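Local coordinates for protein NAD-dependent benzaldehyde dehydrogenase (Legionella pneumophila, PDB 3RHE) that is of uncertain activity, possibly an NAD-dependent benzaldehyde dehydrogenase, but belongs to the glyoxalase/bleomycin resistance protein/dioxygenase (VOC) superfamily, at residues A[72-77]-A[119-124]. Sequence-based numbering, arbitrary orientation.
Sequences SFQVNS and RIFCLK
Q74 lies across the ring of F121, a good example of how a polar side chain can spend its methylenes on an aromatic neighbour and its amide on hydrogen bonds. Its CA sits over one ring face, 4.0 Å from the centroid, in a CH-pi contact. CB comes to 3.4 Å from F121 CZ, and CG, anti to the backbone N (chi1 -171°), continues to F121 CE1 at 3.5 Å. The chain stays extended to an amide plane 26° from that of the ring. At its tip OE1 accepts from R49, while NE2 touches L123 CD1 and donates to a water that accepts from L123 N as well and donates to V75 O.

Beneath this runs a parallel strand pair, 69-74 beside 117-123, within the mixed sheet of a vicinal oxygen chelate (VOC) fold; helix 78-90 comes after the short link 75-77. F73 N donates to R119 O (2.7 Å), F121 N to F73 O (3.1 Å) and V75 N to F121 O (2.9 Å). F73 and I120 share the other face, where I120 CD1 lies 3.7 Å from F73 CB. Past the bridges, C122 SG packs 3.4 Å from S77 CA, where the S77 hydroxyl N-caps helix 78-90 through M80 N.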
loop_
_atom_site.group_PDB
_atom_site.type_symbol
_atom_site.label_atom_id
_atom_site.label_comp_id
_atom_site.label_asym_id
_atom_site.label_seq_id
_atom_site.Cartn_x
_atom_site.Cartn_y
_atom_site.Cartn_z
ATOM N N SER A 72 4.362 -1.687 -1.917
ATOM C CA SER A 72 3.917 -0.460 -2.575
ATOM C C SER A 72 5.025 0.588 -2.674
ATOM O O SER A 72 5.973 0.588 -1.876
ATOM C CB SER A 72 2.667 0.124 -1.896
ATOM O OG SER A 72 2.996 0.858 -0.729
ATOM N N PHE A 73 4.875 1.470 -3.663
ATOM C CA PHE A 73 5.870 2.466 -4.025
ATOM C C PHE A 73 5.166 3.819 -4.052
ATOM O O PHE A 73 4.323 4.050 -4.912
ATOM C CB PHE A 73 6.412 2.216 -5.441
ATOM C CG PHE A 73 6.868 0.797 -5.706
ATOM C CD1 PHE A 73 8.220 0.506 -5.853
ATOM C CD2 PHE A 73 5.951 -0.237 -5.842
ATOM C CE1 PHE A 73 8.647 -0.791 -6.106
ATOM C CE2 PHE A 73 6.368 -1.529 -6.096
ATOM C CZ PHE A 73 7.720 -1.808 -6.229
ATOM N N GLN A 74 5.509 4.703 -3.122
ATOM C CA GLN A 74 4.914 6.031 -3.067
ATOM C C GLN A 74 5.701 6.978 -3.974
ATOM O O GLN A 74 6.929 7.056 -3.878
ATOM C CB GLN A 74 4.885 6.568 -1.637
ATOM C CG GLN A 74 4.083 7.856 -1.502
ATOM C CD GLN A 74 4.107 8.435 -0.094
ATOM O OE1 GLN A 74 4.465 7.755 0.872
ATOM N NE2 GLN A 74 3.730 9.705 0.026
ATOM N N VAL A 75 5.001 7.669 -4.872
ATOM C CA VAL A 75 5.677 8.599 -5.787
ATOM C C VAL A 75 5.156 10.024 -5.635
ATOM O O VAL A 75 4.156 10.269 -4.950
ATOM C CB VAL A 75 5.607 8.143 -7.282
ATOM C CG1 VAL A 75 6.256 6.788 -7.434
ATOM C CG2 VAL A 75 4.164 8.098 -7.776
ATOM N N ASN A 76 5.836 10.952 -6.298
ATOM C CA ASN A 76 5.662 12.380 -6.056
ATOM C C ASN A 76 4.373 13.029 -6.607
ATOM O O ASN A 76 3.894 14.033 -6.067
ATOM C CB ASN A 76 6.906 13.137 -6.563
ATOM C CG ASN A 76 6.931 13.284 -8.088
ATOM O OD1 ASN A 76 7.396 12.398 -8.820
ATOM N ND2 ASN A 76 6.439 14.414 -8.565
ATOM N N SER A 77 3.811 12.480 -7.674
ATOM C CA SER A 77 2.672 13.135 -8.314
ATOM C C SER A 77 1.846 12.160 -9.124
ATOM O O SER A 77 2.298 11.052 -9.422
ATOM C CB SER A 77 3.165 14.252 -9.246
ATOM O OG SER A 77 3.998 13.711 -10.259
ATOM N N ARG A 119 1.906 -2.060 -5.752
ATOM C CA ARG A 119 1.086 -0.872 -5.914
ATOM C C ARG A 119 1.913 0.392 -6.067
ATOM O O ARG A 119 2.871 0.615 -5.325
ATOM C CB ARG A 119 0.105 -0.712 -4.745
ATOM C CG ARG A 119 -0.685 0.614 -4.777
ATOM C CD ARG A 119 -1.550 0.812 -3.520
ATOM N NE ARG A 119 -2.522 -0.266 -3.332
ATOM C CZ ARG A 119 -3.708 -0.325 -3.920
ATOM N NH1 ARG A 119 -4.090 0.632 -4.756
ATOM N NH2 ARG A 119 -4.516 -1.347 -3.673
ATOM N N ILE A 120 1.529 1.219 -7.033
ATOM C CA ILE A 120 2.088 2.557 -7.186
ATOM C C ILE A 120 1.010 3.535 -6.701
ATOM O O ILE A 120 -0.158 3.398 -7.064
ATOM C CB ILE A 120 2.396 2.888 -8.683
ATOM C CG1 ILE A 120 3.350 1.865 -9.329
ATOM C CG2 ILE A 120 2.943 4.309 -8.826
ATOM C CD1 ILE A 120 4.716 1.809 -8.724
ATOM N N PHE A 121 1.379 4.516 -5.891
ATOM C CA PHE A 121 0.401 5.528 -5.487
ATOM C C PHE A 121 1.038 6.881 -5.232
ATOM O O PHE A 121 2.209 6.979 -4.857
ATOM C CB PHE A 121 -0.384 5.089 -4.246
ATOM C CG PHE A 121 0.439 5.074 -2.983
ATOM C CD1 PHE A 121 0.369 6.120 -2.076
ATOM C CD2 PHE A 121 1.301 4.019 -2.712
ATOM C CE1 PHE A 121 1.135 6.114 -0.916
ATOM C CE2 PHE A 121 2.076 4.011 -1.552
ATOM C CZ PHE A 121 1.982 5.064 -0.653
ATOM N N CYS A 122 0.246 7.922 -5.462
ATOM C CA CYS A 122 0.562 9.272 -5.027
ATOM C C CYS A 122 -0.545 9.707 -4.067
ATOM O O CYS A 122 -1.729 9.643 -4.409
ATOM C CB CYS A 122 0.589 10.228 -6.226
ATOM S SG CYS A 122 0.853 11.951 -5.747
ATOM N N LEU A 123 -0.175 10.150 -2.872
ATOM C CA LEU A 123 -1.180 10.582 -1.890
ATOM C C LEU A 123 -1.789 11.939 -2.238
ATOM O O LEU A 123 -1.083 12.827 -2.709
ATOM C CB LEU A 123 -0.562 10.667 -0.492
ATOM C CG LEU A 123 -0.082 9.343 0.099
ATOM C CD1 LEU A 123 0.546 9.558 1.470
ATOM C CD2 LEU A 123 -1.243 8.375 0.178
ATOM N N LYS A 124 -3.088 12.100 -1.989
ATOM C CA LYS A 124 -3.720 13.413 -2.094
ATOM C C LYS A 124 -2.944 14.419 -1.260
ATOM O O LYS A 124 -2.468 14.088 -0.174
ATOM C CB LYS A 124 -5.169 13.371 -1.608
ATOM C CG LYS A 124 -6.190 12.941 -2.653
ATOM C CD LYS A 124 -7.607 13.174 -2.136
ATOM C CE LYS A 124 -8.653 12.525 -3.022
ATOM N NZ LYS A 124 -8.672 13.103 -4.395
HETATM O O HOH W 1 2.744 10.742 -2.557
#